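Local coordinates for protein molinate hydrolase (Gulosibacter molinativorax, PDB 4UB9) that hydrolyses the thiocarbamate herbicide molinate and binds zinc, probably acting as an amidohydrolase on a carbon-nitrogen bond other than a peptide bond, at residues A147-P150 and V151-R155; I311-E314 and T315-K318; S438-V441 and G442-G445; D380-E383 and D384-Q387. All blocks are in the same frame, centred on the assembly; numbering follows the deposited sequence.

Contact 1: residues A147-P150 and V151-R155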
ATOM      1  N   ALA A 147      23.272   8.691  13.718  1.00 33.76           N
ATOM      2  CA  ALA A 147      22.752   9.828  14.473  1.00 33.78           C
ATOM      3  C   ALA A 147      23.860  10.504  15.262  1.00 36.06           C
ATOM      4  O   ALA A 147      24.541   9.876  16.078  1.00 37.31           O
ATOM      5  CB  ALA A 147      21.662   9.396  15.404  1.00 35.21           C
ATOM      6  N   LEU A 148      24.002  11.808  15.040  1.00 35.16           N
ATOM      7  CA  LEU A 148      25.101  12.560  15.579  1.00 35.07           C
ATOM      8  C   LEU A 148      25.262  12.438  17.080  1.00 35.23           C
ATOM      9  O   LEU A 148      26.349  12.180  17.570  1.00 37.55           O
ATOM     10  CB  LEU A 148      24.995  14.030  15.180  1.00 35.64           C
ATOM     11  CG  LEU A 148      26.205  14.898  15.557  1.00 36.16           C
ATOM     12  CD1 LEU A 148      27.513  14.426  14.926  1.00 35.39           C
ATOM     13  CD2 LEU A 148      25.940  16.321  15.136  1.00 39.31           C
ATOM     14  N   GLU A 149      24.202  12.684  17.824  1.00 34.93           N
ATOM     15  CA  GLU A 149      24.303  12.691  19.276  1.00 36.78           C
ATOM     16  C   GLU A 149      24.882  11.367  19.846  1.00 34.65           C
ATOM     17  O   GLU A 149      25.890  11.398  20.540  1.00 32.22           O
ATOM     18  CB  GLU A 149      22.957  13.088  19.922  1.00 46.51           C
ATOM     19  CG  GLU A 149      22.931  13.075  21.456  1.00 59.44           C
ATOM     20  CD  GLU A 149      21.517  13.250  22.041  1.00 62.53           C
ATOM     21  OE1 GLU A 149      20.946  14.343  21.876  1.00 78.03           O
ATOM     22  OE2 GLU A 149      20.973  12.317  22.670  1.00 59.98           O
ATOM     23  N   PRO A 150      24.263  10.221  19.561  1.00 34.90           N
ATOM     24  CA  PRO A 150      24.763   9.000  20.203  1.00 35.48           C
ATOM     25  C   PRO A 150      26.086   8.521  19.654  1.00 36.05           C
ATOM     26  O   PRO A 150      26.848   7.928  20.387  1.00 36.25           O
ATOM     27  CB  PRO A 150      23.683   7.967  19.906  1.00 38.58           C
ATOM     28  CG  PRO A 150      22.890   8.519  18.784  1.00 40.15           C
ATOM     29  CD  PRO A 150      22.976  10.002  18.886  1.00 36.71           C
ATOM     30  N   VAL A 151      26.368   8.790  18.386  1.00 35.00           N
ATOM     31  CA  VAL A 151      27.652   8.393  17.849  1.00 33.53           C
ATOM     32  C   VAL A 151      28.785   9.221  18.454  1.00 35.50           C
ATOM     33  O   VAL A 151      29.877   8.723  18.689  1.00 36.15           O
ATOM     34  CB  VAL A 151      27.685   8.421  16.323  1.00 34.17           C
ATOM     35  CG1 VAL A 151      27.912   9.812  15.777  1.00 37.30           C
ATOM     36  CG2 VAL A 151      28.774   7.484  15.794  1.00 35.91           C
ATOM     37  N   THR A 152      28.511  10.483  18.741  1.00 36.17           N
ATOM     38  CA  THR A 152      29.470  11.352  19.437  1.00 33.31           C
ATOM     39  C   THR A 152      29.752  10.830  20.843  1.00 32.78           C
ATOM     40  O   THR A 152      30.894  10.597  21.237  1.00 36.49           O
ATOM     41  CB  THR A 152      28.933  12.795  19.566  1.00 34.70           C
ATOM     42  OG1 THR A 152      28.746  13.330  18.270  1.00 35.96           O
ATOM     43  CG2 THR A 152      29.898  13.698  20.323  1.00 30.12           C
ATOM     44  N   ILE A 153      28.685  10.606  21.597  1.00 35.03           N
ATOM     45  CA  ILE A 153      28.797  10.010  22.944  1.00 36.13           C
ATOM     46  C   ILE A 153      29.673   8.744  22.945  1.00 38.26           C
ATOM     47  O   ILE A 153      30.542   8.562  23.792  1.00 34.77           O
ATOM     48  CB  ILE A 153      27.430   9.660  23.523  1.00 38.73           C
ATOM     49  CG1 ILE A 153      26.699  10.962  23.861  1.00 39.85           C
ATOM     50  CG2 ILE A 153      27.569   8.810  24.781  1.00 37.53           C
ATOM     51  CD1 ILE A 153      25.231  10.816  24.207  1.00 38.16           C
ATOM     52  N   ALA A 154      29.402   7.876  21.983  1.00 37.58           N
ATOM     53  CA  ALA A 154      30.030   6.552  21.916  1.00 38.05           C
ATOM     54  C   ALA A 154      31.495   6.653  21.522  1.00 38.66           C
ATOM     55  O   ALA A 154      32.339   5.977  22.100  1.00 38.73           O
ATOM     56  CB  ALA A 154      29.306   5.650  20.940  1.00 33.22           C
ATOM     57  N   ARG A 155      31.810   7.484  20.538  1.00 41.32           N
ATOM     58  CA  ARG A 155      33.210   7.576  20.158  1.00 41.29           C
ATOM     59  C   ARG A 155      34.039   8.172  21.276  1.00 41.03           C
ATOM     60  O   ARG A 155      35.164   7.736  21.498  1.00 41.27           O
ATOM     61  CB  ARG A 155      33.447   8.270  18.838  1.00 42.11           C
ATOM     62  CG  ARG A 155      33.725   9.719  18.910  1.00 44.93           C
ATOM     63  CD  ARG A 155      34.941  10.059  18.158  1.00 38.44           C
ATOM     64  NE  ARG A 155      34.689  11.165  17.267  1.00 50.02           N
ATOM     65  CZ  ARG A 155      34.351  12.418  17.593  1.00 46.43           C
ATOM     66  NH1 ARG A 155      34.125  12.778  18.825  1.00 44.94           N
ATOM     67  NH2 ARG A 155      34.221  13.320  16.635  1.00 43.40           N
TER

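Contact 2: residues I311-E314 and T315-K318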
ATOM      1  N   ILE A 311      30.883   1.989 -16.435  1.00 31.80           N
ATOM      2  CA  ILE A 311      31.764   3.107 -16.246  1.00 33.95           C
ATOM      3  C   ILE A 311      32.623   3.307 -17.508  1.00 36.84           C
ATOM      4  O   ILE A 311      33.260   2.385 -17.943  1.00 34.49           O
ATOM      5  CB  ILE A 311      32.686   2.910 -15.056  1.00 36.86           C
ATOM      6  CG1 ILE A 311      31.872   2.868 -13.776  1.00 41.16           C
ATOM      7  CG2 ILE A 311      33.681   4.055 -14.990  1.00 39.26           C
ATOM      8  CD1 ILE A 311      32.705   2.641 -12.533  1.00 40.42           C
ATOM      9  N   PRO A 312      32.617   4.507 -18.096  1.00 37.96           N
ATOM     10  CA  PRO A 312      33.439   4.738 -19.277  1.00 35.72           C
ATOM     11  C   PRO A 312      34.907   4.780 -18.969  1.00 35.56           C
ATOM     12  O   PRO A 312      35.341   5.117 -17.849  1.00 38.30           O
ATOM     13  CB  PRO A 312      33.001   6.113 -19.773  1.00 35.90           C
ATOM     14  CG  PRO A 312      31.818   6.511 -18.934  1.00 37.50           C
ATOM     15  CD  PRO A 312      31.904   5.715 -17.664  1.00 36.09           C
ATOM     16  N   GLU A 313      35.672   4.458 -19.991  1.00 36.85           N
ATOM     17  CA  GLU A 313      37.125   4.402 -19.905  1.00 39.36           C
ATOM     18  C   GLU A 313      37.694   5.716 -19.402  1.00 36.31           C
ATOM     19  O   GLU A 313      38.568   5.751 -18.552  1.00 44.15           O
ATOM     20  CB  GLU A 313      37.683   4.003 -21.272  1.00 42.56           C
ATOM     21  CG  GLU A 313      38.961   3.188 -21.186  1.00 51.87           C
ATOM     22  CD  GLU A 313      38.884   1.987 -20.230  1.00 58.10           C
ATOM     23  OE1 GLU A 313      38.051   1.078 -20.437  1.00 56.16           O
ATOM     24  OE2 GLU A 313      39.694   1.926 -19.279  1.00 65.84           O
ATOM     25  N   GLU A 314      37.157   6.808 -19.910  1.00 35.75           N
ATOM     26  CA  GLU A 314      37.621   8.149 -19.562  1.00 41.52           C
ATOM     27  C   GLU A 314      37.567   8.411 -18.049  1.00 39.83           C
ATOM     28  O   GLU A 314      38.429   9.069 -17.481  1.00 43.27           O
ATOM     29  CB  GLU A 314      36.759   9.161 -20.338  1.00 54.92           C
ATOM     30  CG  GLU A 314      37.090  10.603 -20.051  1.00 66.77           C
ATOM     31  CD  GLU A 314      35.980  11.633 -20.279  1.00 77.57           C
ATOM     32  OE1 GLU A 314      35.429  11.651 -21.403  1.00 77.36           O
ATOM     33  OE2 GLU A 314      35.706  12.463 -19.350  1.00 82.88           O
ATOM     34  N   THR A 315      36.540   7.871 -17.408  1.00 35.80           N
ATOM     35  CA  THR A 315      36.345   8.047 -15.986  1.00 30.92           C
ATOM     36  C   THR A 315      37.377   7.230 -15.219  1.00 33.89           C
ATOM     37  O   THR A 315      37.923   7.700 -14.216  1.00 36.45           O
ATOM     38  CB  THR A 315      34.950   7.621 -15.530  1.00 29.41           C
ATOM     39  OG1 THR A 315      33.965   8.351 -16.243  1.00 31.71           O
ATOM     40  CG2 THR A 315      34.749   7.865 -14.042  1.00 28.08           C
ATOM     41  N   ILE A 316      37.642   6.016 -15.668  1.00 32.66           N
ATOM     42  CA  ILE A 316      38.674   5.220 -15.010  1.00 34.53           C
ATOM     43  C   ILE A 316      39.996   5.931 -15.127  1.00 36.41           C
ATOM     44  O   ILE A 316      40.784   5.991 -14.158  1.00 38.79           O
ATOM     45  CB  ILE A 316      38.756   3.821 -15.601  1.00 38.19           C
ATOM     46  CG1 ILE A 316      37.567   2.985 -15.105  1.00 41.34           C
ATOM     47  CG2 ILE A 316      40.046   3.153 -15.195  1.00 42.79           C
ATOM     48  CD1 ILE A 316      37.425   1.641 -15.781  1.00 40.17           C
ATOM     49  N   GLU A 317      40.263   6.492 -16.303  1.00 37.68           N
ATOM     50  CA  GLU A 317      41.536   7.226 -16.526  1.00 42.59           C
ATOM     51  C   GLU A 317      41.695   8.452 -15.637  1.00 35.32           C
ATOM     52  O   GLU A 317      42.766   8.722 -15.107  1.00 35.49           O
ATOM     53  CB  GLU A 317      41.691   7.606 -17.995  1.00 54.25           C
ATOM     54  CG  GLU A 317      42.179   6.434 -18.841  1.00 67.60           C
ATOM     55  CD  GLU A 317      41.713   6.575 -20.293  1.00 83.13           C
ATOM     56  OE1 GLU A 317      41.581   5.543 -20.973  1.00 87.40           O
ATOM     57  OE2 GLU A 317      41.463   7.723 -20.754  1.00 89.67           O
ATOM     58  N   LYS A 318      40.600   9.139 -15.385  1.00 35.66           N
ATOM     59  CA  LYS A 318      40.634  10.222 -14.384  1.00 38.07           C
ATOM     60  C   LYS A 318      41.001   9.733 -12.980  1.00 41.36           C
ATOM     61  O   LYS A 318      41.691  10.422 -12.230  1.00 39.29           O
ATOM     62  CB  LYS A 318      39.301  10.920 -14.274  1.00 37.54           C
ATOM     63  CG  LYS A 318      38.906  11.723 -15.481  1.00 39.03           C
ATOM     64  CD  LYS A 318      37.771  12.674 -15.139  1.00 41.34           C
ATOM     65  CE  LYS A 318      37.102  13.241 -16.380  1.00 40.97           C
ATOM     66  NZ  LYS A 318      36.202  14.367 -15.981  1.00 45.77           N
TER

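Contact 3: residues S438-V441 and G442-G445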
ATOM      1  N   SER A 438      48.946   0.761   9.369  1.00 30.68           N
ATOM      2  CA  SER A 438      50.141  -0.048   9.114  1.00 33.18           C
ATOM      3  C   SER A 438      50.953  -0.236  10.385  1.00 35.80           C
ATOM      4  O   SER A 438      50.901   0.570  11.324  1.00 38.02           O
ATOM      5  CB  SER A 438      51.042   0.559   8.019  1.00 32.60           C
ATOM      6  OG  SER A 438      51.661   1.769   8.476  1.00 32.86           O
ATOM      7  N   ILE A 439      51.776  -1.268  10.330  1.00 36.15           N
ATOM      8  CA  ILE A 439      52.743  -1.521  11.377  1.00 40.09           C
ATOM      9  C   ILE A 439      54.071  -0.818  11.082  1.00 41.36           C
ATOM     10  O   ILE A 439      54.834  -1.211  10.200  1.00 40.43           O
ATOM     11  CB  ILE A 439      52.948  -3.019  11.549  1.00 41.73           C
ATOM     12  CG1 ILE A 439      51.638  -3.609  12.087  1.00 43.98           C
ATOM     13  CG2 ILE A 439      54.089  -3.266  12.524  1.00 39.56           C
ATOM     14  CD1 ILE A 439      51.591  -5.120  12.143  1.00 50.67           C
ATOM     15  N   ASP A 440      54.289   0.268  11.799  1.00 41.95           N
ATOM     16  CA  ASP A 440      55.390   1.207  11.537  1.00 42.00           C
ATOM     17  C   ASP A 440      55.655   1.950  12.816  1.00 42.37           C
ATOM     18  O   ASP A 440      54.729   2.294  13.553  1.00 43.71           O
ATOM     19  CB  ASP A 440      55.044   2.258  10.457  1.00 45.39           C
ATOM     20  CG  ASP A 440      55.400   1.805   9.034  1.00 45.55           C
ATOM     21  OD1 ASP A 440      56.593   1.551   8.780  1.00 53.02           O
ATOM     22  OD2 ASP A 440      54.498   1.677   8.162  1.00 48.79           O
ATOM     23  N   VAL A 441      56.928   2.184  13.070  1.00 40.89           N
ATOM     24  CA  VAL A 441      57.350   2.794  14.307  1.00 42.15           C
ATOM     25  C   VAL A 441      56.671   4.135  14.405  1.00 40.35           C
ATOM     26  O   VAL A 441      56.644   4.875  13.450  1.00 48.93           O
ATOM     27  CB  VAL A 441      58.896   2.944  14.369  1.00 43.23           C
ATOM     28  CG1 VAL A 441      59.317   3.780  15.576  1.00 43.09           C
ATOM     29  CG2 VAL A 441      59.548   1.562  14.423  1.00 41.82           C
ATOM     30  N   GLY A 442      56.149   4.456  15.571  1.00 42.04           N
ATOM     31  CA  GLY A 442      55.488   5.758  15.798  1.00 41.81           C
ATOM     32  C   GLY A 442      53.973   5.708  15.678  1.00 41.73           C
ATOM     33  O   GLY A 442      53.283   6.496  16.290  1.00 42.79           O
ATOM     34  N   LYS A 443      53.463   4.750  14.926  1.00 43.45           N
ATOM     35  CA  LYS A 443      52.010   4.567  14.786  1.00 44.89           C
ATOM     36  C   LYS A 443      51.368   3.859  15.974  1.00 42.38           C
ATOM     37  O   LYS A 443      52.052   3.269  16.800  1.00 47.47           O
ATOM     38  CB  LYS A 443      51.681   3.820  13.490  1.00 49.14           C
ATOM     39  CG  LYS A 443      52.063   4.614  12.243  1.00 47.04           C
ATOM     40  CD  LYS A 443      51.479   4.012  10.974  1.00 50.06           C
ATOM     41  CE  LYS A 443      52.091   4.678   9.770  1.00 50.15           C
ATOM     42  NZ  LYS A 443      51.317   4.416   8.532  1.00 59.71           N
ATOM     43  N   LEU A 444      50.048   3.919  16.052  1.00 38.51           N
ATOM     44  CA  LEU A 444      49.316   3.248  17.137  1.00 37.76           C
ATOM     45  C   LEU A 444      49.504   1.737  17.116  1.00 39.61           C
ATOM     46  O   LEU A 444      49.635   1.126  16.064  1.00 38.02           O
ATOM     47  CB  LEU A 444      47.837   3.570  17.074  1.00 39.77           C
ATOM     48  CG  LEU A 444      47.471   5.014  17.444  1.00 39.43           C
ATOM     49  CD1 LEU A 444      46.138   5.384  16.842  1.00 36.00           C
ATOM     50  CD2 LEU A 444      47.436   5.228  18.955  1.00 40.51           C
ATOM     51  N   GLY A 445      49.489   1.146  18.297  1.00 38.77           N
ATOM     52  CA  GLY A 445      49.746  -0.296  18.491  1.00 39.99           C
ATOM     53  C   GLY A 445      48.580  -1.240  18.292  1.00 37.38           C
ATOM     54  O   GLY A 445      48.180  -2.002  19.192  1.00 40.00           O
TER
HETATM   55  O   HOH W   1      49.083   1.122  13.267  1.00 41.02           O

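Contact 4: residues D380-E383 and D384-Q387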
ATOM      1  N   ASP A 380      15.975 -10.503  15.414  1.00 34.50           N
ATOM      2  CA  ASP A 380      14.642 -10.829  14.854  1.00 37.39           C
ATOM      3  C   ASP A 380      14.624 -10.746  13.337  1.00 34.92           C
ATOM      4  O   ASP A 380      13.922 -11.512  12.665  1.00 37.14           O
ATOM      5  CB  ASP A 380      13.516  -9.948  15.408  1.00 38.65           C
ATOM      6  CG  ASP A 380      13.037 -10.377  16.754  1.00 35.34           C
ATOM      7  OD1 ASP A 380      13.135 -11.572  17.108  1.00 39.99           O
ATOM      8  OD2 ASP A 380      12.512  -9.508  17.467  1.00 37.84           O
ATOM      9  N   ILE A 381      15.374  -9.800  12.794  1.00 35.99           N
ATOM     10  CA  ILE A 381      15.460  -9.632  11.323  1.00 38.21           C
ATOM     11  C   ILE A 381      16.358 -10.690  10.687  1.00 36.27           C
ATOM     12  O   ILE A 381      16.064 -11.210   9.616  1.00 36.07           O
ATOM     13  CB  ILE A 381      15.984  -8.228  10.954  1.00 42.63           C
ATOM     14  CG1 ILE A 381      14.957  -7.160  11.345  1.00 44.38           C
ATOM     15  CG2 ILE A 381      16.325  -8.105   9.467  1.00 37.56           C
ATOM     16  CD1 ILE A 381      13.818  -7.049  10.358  1.00 42.14           C
ATOM     17  N   LEU A 382      17.468 -10.980  11.334  1.00 38.56           N
ATOM     18  CA  LEU A 382      18.332 -12.103  10.881  1.00 38.80           C
ATOM     19  C   LEU A 382      17.567 -13.420  10.868  1.00 36.23           C
ATOM     20  O   LEU A 382      17.665 -14.229   9.946  1.00 37.26           O
ATOM     21  CB  LEU A 382      19.539 -12.265  11.782  1.00 35.21           C
ATOM     22  CG  LEU A 382      20.560 -11.133  11.704  1.00 37.71           C
ATOM     23  CD1 LEU A 382      21.691 -11.386  12.705  1.00 34.18           C
ATOM     24  CD2 LEU A 382      21.122 -10.977  10.299  1.00 38.47           C
ATOM     25  N   GLU A 383      16.798 -13.610  11.928  1.00 36.49           N
ATOM     26  CA  GLU A 383      16.022 -14.818  12.126  1.00 37.90           C
ATOM     27  C   GLU A 383      15.044 -15.074  10.955  1.00 37.14           C
ATOM     28  O   GLU A 383      14.678 -16.186  10.700  1.00 34.25           O
ATOM     29  CB  GLU A 383      15.267 -14.709  13.463  1.00 39.73           C
ATOM     30  CG  GLU A 383      14.648 -15.996  13.945  1.00 44.75           C
ATOM     31  CD  GLU A 383      15.708 -17.055  14.305  1.00 51.55           C
ATOM     32  OE1 GLU A 383      16.797 -16.703  14.810  1.00 48.90           O
ATOM     33  OE2 GLU A 383      15.466 -18.242  14.001  1.00 58.40           O
ATOM     34  N   ASP A 384      14.600 -14.020  10.280  1.00 40.55           N
ATOM     35  CA  ASP A 384      13.714 -14.158   9.109  1.00 42.18           C
ATOM     36  C   ASP A 384      14.404 -14.736   7.892  1.00 41.86           C
ATOM     37  O   ASP A 384      13.737 -15.157   6.956  1.00 44.36           O
ATOM     38  CB  ASP A 384      13.164 -12.793   8.632  1.00 43.15           C
ATOM     39  CG  ASP A 384      12.055 -12.211   9.524  1.00 45.67           C
ATOM     40  OD1 ASP A 384      11.737 -12.760  10.602  1.00 45.99           O
ATOM     41  OD2 ASP A 384      11.505 -11.156   9.116  1.00 46.94           O
ATOM     42  N   MET A 385      15.721 -14.676   7.861  1.00 37.46           N
ATOM     43  CA  MET A 385      16.443 -14.897   6.612  1.00 41.17           C
ATOM     44  C   MET A 385      16.723 -16.362   6.348  1.00 37.89           C
ATOM     45  O   MET A 385      17.032 -17.110   7.266  1.00 38.27           O
ATOM     46  CB  MET A 385      17.787 -14.173   6.655  1.00 42.71           C
ATOM     47  CG  MET A 385      17.650 -12.677   6.747  1.00 41.60           C
ATOM     48  SD  MET A 385      19.238 -11.883   6.975  1.00 43.06           S
ATOM     49  CE  MET A 385      18.698 -10.177   6.723  1.00 45.47           C
ATOM     50  N   SER A 386      16.656 -16.731   5.079  1.00 38.46           N
ATOM     51  CA  SER A 386      17.083 -18.056   4.601  1.00 42.69           C
ATOM     52  C   SER A 386      18.597 -18.224   4.696  1.00 42.82           C
ATOM     53  O   SER A 386      19.331 -17.261   4.924  1.00 49.62           O
ATOM     54  CB  SER A 386      16.654 -18.280   3.146  1.00 40.34           C
ATOM     55  OG  SER A 386      17.345 -17.394   2.266  1.00 40.64           O
ATOM     56  N   GLN A 387      19.042 -19.464   4.554  1.00 51.31           N
ATOM     57  CA  GLN A 387      20.488 -19.820   4.488  1.00 54.90           C
ATOM     58  C   GLN A 387      21.198 -19.044   3.415  1.00 45.77           C
ATOM     59  O   GLN A 387      22.276 -18.530   3.650  1.00 46.14           O
ATOM     60  CB  GLN A 387      20.715 -21.297   4.145  1.00 61.66           C
ATOM     61  CG  GLN A 387      20.698 -22.212   5.340  1.00 77.77           C
ATOM     62  CD  GLN A 387      21.444 -21.602   6.517  1.00 88.73           C
ATOM     63  OE1 GLN A 387      22.666 -21.470   6.486  1.00 98.75           O
ATOM     64  NE2 GLN A 387      20.701 -21.198   7.554  1.00 91.98           N
TER

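Contact 1: residues A147-P150 and V151-R155
T152 and L148 meet at one carbonyl oxygen. The hydroxyl OG1 of T152 donates to L148 O at 2.7 Å, and T152 N donates to the same atom at 3.0 Å. The two donors reach it from opposite faces of the carbonyl plane. OG1 sits well above that plane, 37° out of it. The T152 side chain folds back this way because OG1 lies beside its own backbone N, anti to the carbonyl carbon (chi1 -62°). The methyl CD1 of L148 reaches over to the same hydroxyl, 3.7 Å from OG1. V151 adds carbon on this first turn, with CG1 3.4 Å from L148 O. E149 O takes an almost straight bond from I153 N (178° at the hydrogen), and CG1 of I153 rests 3.4 Å from that same oxygen. P150 has no N-H to give, but P150 O still accepts from A154 N.

These bonds form the first turns of helix 148-159, with A147 at the N-cap. A147 O takes V151 N at 3.1 Å and begins the i to i+4 series. The helix is the crossover of a beta-alpha-beta unit between strands 138-143 and 167-170, in keeping with the TIM-barrel clan of the family.

Further out, L148, V151 and T152 pack on F170 of strand 167-170. P150 and A154 lean on I126 of helix 122-135, and I153 touches Y123 there. The carboxylate of E149 points to another chain, where its OE2 is hydrogen-bonded to N493 of the second subunit.

Contact 2: residues I311-E314 and T315-K318
E314 and K318 run side by side, one turn apart on the helix, and point the same way. Their salt bridge is long, 3.9 Å from E314 OE2 to K318 NZ. The stronger partner of the ammonium lies outside this turn: it donates to N290 OD1, and it also forms a salt bridge with E294. The K318 chain is extended beyond CG, which carries NZ along E314. E313 and E317 cross at about a right angle, with OE2 of E313 4.4 Å from OE1 of E317. The two like charges probably disfavour each other slightly, and E313 OE1 has a weak, long ion pair with R360.

The backbone acceptors are filled from the next turn. P312 O, at the N-cap, accepts I316 N in the plane of its carbonyl at 3.3 Å, and a weak bond from T315 N. E313 O accepts E317 N at 2.9 Å, and E314 O accepts K318 N. Before the helix, I311 N and I311 O are bound by N357 and R360.

On the inner side, CG2 of I311 meets CB of T315 at 3.8 Å and CG1 of I316 at 4.0 Å. The lead-in residues I311 and P312, and T315 of the first turn of helix 313-322, pack against helix 286-294, while I316 touches A364 and V366.

Contact 3: residues S438-V441 and G442-G445
K443 N closes a type II beta turn from D440 to K443 by donating to D440 O at 3.1 Å, and G442 takes the positive phi (98°) of the third position. A side chain there would be jammed against V441 O, so glycine suits the site. The turn lies in the loop between helix 424-429 and strand 447-450.

The side chain of K443 runs away from the tip of the turn, toward S438. It is extended beyond CG and lies alongside D440, with CE 3.9 Å from D440 CB. Its NZ donates to S438 OG at 2.7 Å. F433 gives the ammonium a second hydrogen bond through its carbonyl O and a cation-pi contact through its ring. S438 OG in turn donates to D440 OD2 at 2.9 Å, on the anti lone pair of that oxygen. The hydroxyl thus relays between the lysine and the carboxylate, and D440 OD2 stays 4.2 Å from K443 NZ. A methionine in place of K443 would probably leave S438 OG and F433 O without their donor and the D440 carboxylate without its nearby positive charge.

The backbone is also bridged across the loop. A water donates to S438 O at 2.7 Å and to L444 O at 2.9 Å.

Contact 4: residues D380-E383 and D384-Q387
M385 lays its thioether across L382, with SD 3.9 Å from CD2 of that leucine and 4.0 Å from its CA. The terminal methyl CE goes on to I381, 4.2 Å from CG2. The first torsion sets this course: CG of M385 lies beside its own backbone N (chi1 -64°), and from there the chain is extended. The sulfur and methyl thus pass obliquely over L382 and I381. A serine in place of M385 would probably open a gap beside L382 CD2 and I381 CG2 and take from both the cover this side chain gives them.

The backbone holds the methionine in position. M385 N donates to L382 O at 2.9 Å, from above the carbonyl plane, 52° out of it. One residue earlier, D384 N donates to I381 O at 3.2 Å. This bond is more bent, and its donor stands 71° out of the plane. Both are i to i+3 bonds.

D384 turns its carboxylate back toward D380 O, which it approaches at 3.3 Å through OD1. Both atoms are acceptors and do not bond; the carboxylate is held by another chain, with T199 of the second subunit bonded to OD1, and weakly to D380 O, and the backbone N of R198 of that subunit bonded to OD2. D380 is held by R490 and Y488 and by R203 of the second subunit.

The turn links helix 379-383 to helix 387-390, where S386 is the N-cap and L390 packs against both L382 and M385.

How the contacts relate
All four contacts are local, so none closes a long loop. They follow in series along the chain, without nesting or crossing. Contact 1 comes first and starts the helix between strands 138-143 and 167-170. Contact 2 starts helix 313-322, beyond the zinc-binding H302, on the opposite side of the chain's centre from contact 1, with centres about 38 Å apart. Contact 4 is next and joins helix 379-383 to helix 387-390. Contact 3 comes last, in the loop before strand 447-450, where its backbone bonds to the strand 63-69 region. Contacts 1 and 4 both touch the second subunit, although their nearest atoms are about 18 Å apart.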